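Local coordinates for copper homeostasis protein CutC (Streptococcus agalactiae, PDB 2BDQ), which probably binds copper ions and takes part in copper homeostasis in the cytoplasm, at residues A32-K44 and V57-V69. Sequence-based numbering, arbitrary orientation.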
# COMPACT_ATOMS: atom_id res chain seq x y z
N ALA A 32 4.80 6.87 -2.78
CA ALA A 32 4.81 8.25 -2.31
C ALA A 32 5.51 8.35 -0.95
O ALA A 32 6.06 9.39 -0.61
CB ALA A 32 3.39 8.78 -2.19
N VAL A 33 5.50 7.26 -0.19
CA VAL A 33 6.12 7.28 1.12
C VAL A 33 7.43 6.48 1.10
O VAL A 33 8.06 6.24 2.13
CB VAL A 33 5.14 6.72 2.20
CG1 VAL A 33 5.05 5.21 2.13
CG2 VAL A 33 5.57 7.18 3.57
N GLY A 34 7.85 6.10 -0.11
CA GLY A 34 9.09 5.36 -0.26
C GLY A 34 8.89 3.87 -0.51
O GLY A 34 9.85 3.14 -0.72
N GLY A 35 7.64 3.43 -0.45
CA GLY A 35 7.34 2.03 -0.70
C GLY A 35 7.02 1.19 0.52
O GLY A 35 7.75 1.21 1.51
N THR A 36 5.91 0.47 0.47
CA THR A 36 5.52 -0.40 1.57
C THR A 36 5.18 -1.77 1.02
O THR A 36 5.22 -2.01 -0.19
CB THR A 36 4.28 0.12 2.33
OG1 THR A 36 3.16 0.18 1.45
CG2 THR A 36 4.54 1.50 2.91
N THR A 37 4.85 -2.69 1.92
CA THR A 37 4.50 -4.03 1.52
C THR A 37 3.18 -3.98 0.77
O THR A 37 2.20 -3.43 1.28
CB THR A 37 4.33 -4.94 2.73
OG1 THR A 37 5.54 -4.91 3.51
CG2 THR A 37 4.03 -6.36 2.29
N PRO A 38 3.13 -4.54 -0.45
CA PRO A 38 1.92 -4.57 -1.27
C PRO A 38 0.91 -5.59 -0.73
O PRO A 38 1.24 -6.41 0.12
CB PRO A 38 2.45 -4.95 -2.66
CG PRO A 38 3.62 -5.83 -2.33
CD PRO A 38 4.29 -5.10 -1.18
N SER A 39 -0.33 -5.53 -1.22
CA SER A 39 -1.36 -6.44 -0.76
C SER A 39 -1.03 -7.89 -1.14
O SER A 39 -0.17 -8.14 -2.00
CB SER A 39 -2.72 -6.05 -1.36
OG SER A 39 -2.78 -6.41 -2.74
N TYR A 40 -1.70 -8.84 -0.49
CA TYR A 40 -1.47 -10.25 -0.77
C TYR A 40 -1.78 -10.56 -2.23
O TYR A 40 -1.02 -11.25 -2.90
CB TYR A 40 -2.36 -11.11 0.13
CG TYR A 40 -2.12 -12.61 0.03
CD1 TYR A 40 -1.24 -13.25 0.90
CD2 TYR A 40 -2.81 -13.38 -0.90
CE1 TYR A 40 -1.07 -14.65 0.85
CE2 TYR A 40 -2.65 -14.76 -0.96
CZ TYR A 40 -1.79 -15.39 -0.08
OH TYR A 40 -1.65 -16.75 -0.12
N GLY A 41 -2.90 -10.05 -2.71
CA GLY A 41 -3.28 -10.28 -4.09
C GLY A 41 -2.24 -9.79 -5.08
O GLY A 41 -1.96 -10.46 -6.08
N VAL A 42 -1.68 -8.61 -4.83
CA VAL A 42 -0.67 -8.06 -5.71
C VAL A 42 0.59 -8.93 -5.73
O VAL A 42 1.15 -9.17 -6.79
CB VAL A 42 -0.29 -6.61 -5.28
CG1 VAL A 42 1.03 -6.20 -5.92
CG2 VAL A 42 -1.38 -5.65 -5.71
N ILE A 43 1.01 -9.40 -4.57
CA ILE A 43 2.21 -10.25 -4.49
C ILE A 43 2.02 -11.56 -5.26
O ILE A 43 2.87 -11.96 -6.06
CB ILE A 43 2.57 -10.56 -3.01
CG1 ILE A 43 2.95 -9.27 -2.28
CG2 ILE A 43 3.75 -11.53 -2.94
CD1 ILE A 43 3.19 -9.45 -0.78
N LYS A 44 0.90 -12.23 -5.01
CA LYS A 44 0.61 -13.50 -5.68
C LYS A 44 0.54 -13.36 -7.20
O LYS A 44 1.20 -14.11 -7.93
CB LYS A 44 -0.70 -14.07 -5.15
CG LYS A 44 -1.22 -15.30 -5.89
CD LYS A 44 -2.56 -15.73 -5.27
CE LYS A 44 -3.23 -16.86 -6.05
NZ LYS A 44 -2.38 -18.08 -6.08
N VAL A 57 11.44 -11.26 -8.70
CA VAL A 57 10.66 -10.34 -7.89
C VAL A 57 11.16 -10.18 -6.47
O VAL A 57 11.19 -11.15 -5.72
CB VAL A 57 9.20 -10.80 -7.81
CG1 VAL A 57 8.35 -9.76 -7.09
CG2 VAL A 57 8.67 -11.09 -9.20
N ALA A 58 11.53 -8.97 -6.09
CA ALA A 58 11.99 -8.69 -4.73
C ALA A 58 10.84 -7.96 -4.04
O ALA A 58 10.47 -6.85 -4.44
CB ALA A 58 13.24 -7.81 -4.76
N VAL A 59 10.26 -8.57 -3.01
CA VAL A 59 9.13 -7.97 -2.30
C VAL A 59 9.51 -7.07 -1.13
O VAL A 59 10.29 -7.45 -0.26
CB VAL A 59 8.15 -9.06 -1.80
CG1 VAL A 59 6.99 -8.42 -1.04
CG2 VAL A 59 7.62 -9.85 -2.99
N MSE A 60 8.95 -5.87 -1.13
CA MSE A 60 9.20 -4.90 -0.07
C MSE A 60 8.52 -5.30 1.24
O MSE A 60 7.33 -5.62 1.27
CB MSE A 60 8.69 -3.51 -0.48
CG MSE A 60 9.79 -2.49 -0.71
SE MSE A 60 10.60 -1.95 0.97
CE MSE A 60 10.84 -0.06 0.60
N ILE A 61 9.30 -5.29 2.31
CA ILE A 61 8.79 -5.63 3.63
C ILE A 61 8.97 -4.37 4.49
O ILE A 61 10.03 -4.16 5.08
CB ILE A 61 9.57 -6.79 4.28
CG1 ILE A 61 9.55 -8.02 3.38
CG2 ILE A 61 8.98 -7.10 5.66
CD1 ILE A 61 8.17 -8.64 3.19
N ARG A 62 7.93 -3.54 4.53
CA ARG A 62 7.93 -2.31 5.30
C ARG A 62 6.48 -2.05 5.69
O ARG A 62 5.64 -1.81 4.83
CB ARG A 62 8.48 -1.17 4.44
CG ARG A 62 8.73 0.13 5.18
CD ARG A 62 9.39 1.12 4.23
NE ARG A 62 9.63 2.42 4.83
CZ ARG A 62 9.69 3.55 4.13
NH1 ARG A 62 9.52 3.53 2.81
NH2 ARG A 62 9.91 4.70 4.74
N PRO A 63 6.17 -2.10 7.00
CA PRO A 63 4.84 -1.91 7.59
C PRO A 63 4.21 -0.52 7.45
O PRO A 63 3.02 -0.35 7.70
CB PRO A 63 5.07 -2.28 9.05
CG PRO A 63 6.42 -1.70 9.28
CD PRO A 63 7.20 -2.13 8.05
N ARG A 64 5.02 0.46 7.06
CA ARG A 64 4.56 1.83 6.87
C ARG A 64 5.71 2.75 6.48
O ARG A 64 6.86 2.32 6.38
CB ARG A 64 3.88 2.35 8.13
CG ARG A 64 4.66 2.10 9.41
CD ARG A 64 5.28 3.38 9.95
NE ARG A 64 5.98 3.13 11.21
CZ ARG A 64 7.22 3.55 11.46
NH1 ARG A 64 7.89 4.24 10.54
NH2 ARG A 64 7.81 3.26 12.62
N GLY A 65 5.39 4.01 6.24
CA GLY A 65 6.41 4.97 5.87
C GLY A 65 7.03 5.61 7.09
O GLY A 65 6.70 5.28 8.23
N GLY A 66 7.94 6.55 6.86
CA GLY A 66 8.61 7.22 7.95
C GLY A 66 9.82 6.42 8.41
O GLY A 66 10.49 5.79 7.59
N ASN A 67 10.08 6.47 9.71
CA ASN A 67 11.19 5.78 10.38
C ASN A 67 11.41 4.33 10.01
O ASN A 67 10.56 3.69 9.41
CB ASN A 67 10.97 5.78 11.90
CG ASN A 67 11.60 6.96 12.58
OD1 ASN A 67 11.45 7.13 13.79
ND2 ASN A 67 12.30 7.79 11.81
N PHE A 68 12.57 3.83 10.44
CA PHE A 68 12.96 2.45 10.27
C PHE A 68 13.14 1.88 11.69
O PHE A 68 13.78 0.85 11.88
CB PHE A 68 14.25 2.34 9.46
CG PHE A 68 14.13 2.88 8.06
CD1 PHE A 68 13.26 2.29 7.15
CD2 PHE A 68 14.85 4.01 7.67
CE1 PHE A 68 13.08 2.84 5.87
CE2 PHE A 68 14.68 4.56 6.40
CZ PHE A 68 13.79 3.98 5.50
N VAL A 69 12.58 2.58 12.67
CA VAL A 69 12.66 2.13 14.06
C VAL A 69 11.27 1.59 14.36
O VAL A 69 10.35 2.34 14.69
CB VAL A 69 12.95 3.31 15.03
CG1 VAL A 69 13.25 2.77 16.43
CG2 VAL A 69 14.11 4.13 14.52
O HOH W 1 8.68 7.71 4.39
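Val33 meets Gly65 through CG2, which sits 3.3 Å from Gly65 CA, a tight approach that suits a residue without a side chain. The carbonyl O of Val33 takes a weak bond from Arg62 NH1 and also receives a water that bridges to Gly66 N. Gly34 and Gly35 follow with positive phi, where glycine is at ease; a bare CA leaves room for Arg62 at Gly34 and for the Met60 methyl at Gly35. Arg62 NH1 donates to Gly35 O at 3.2 Å, the acceptor lying 24° out of the guanidinium plane. An extended chain, with CG anti to the backbone N (chi1 -171°), carries the guanidinium this far, and Gly66 O holds NH2 from within the plane, so the group is fixed by carbonyls of both segments. The selenomethionine Met60 bends to lay CE against Gly35 O. Thr36 rests CB on Arg62 O, while its OG1 is bonded to Asp29 of the second subunit. Thr37 holds the Arg62 backbone twice: its own N donates to Arg62 O, and its hydroxyl OG1 accepts from Arg62 N at 2.9 Å. With chi1 -56° that hydroxyl stays beside its own N, letting one small residue meet both the backbone N-H and the backbone C=O of Arg62. Ile43 reaches from the helix with CD1, crossing Val59 at about a right angle, 3.9 Å from CG1; branched aliphatic chains fill this buried layer. The contact joins the loops after strands 24-28 and 56-60, which with helix 40-52 form a right-handed beta-alpha-beta crossover of the kind from which a (beta/alpha)8, or TIM, barrel is built.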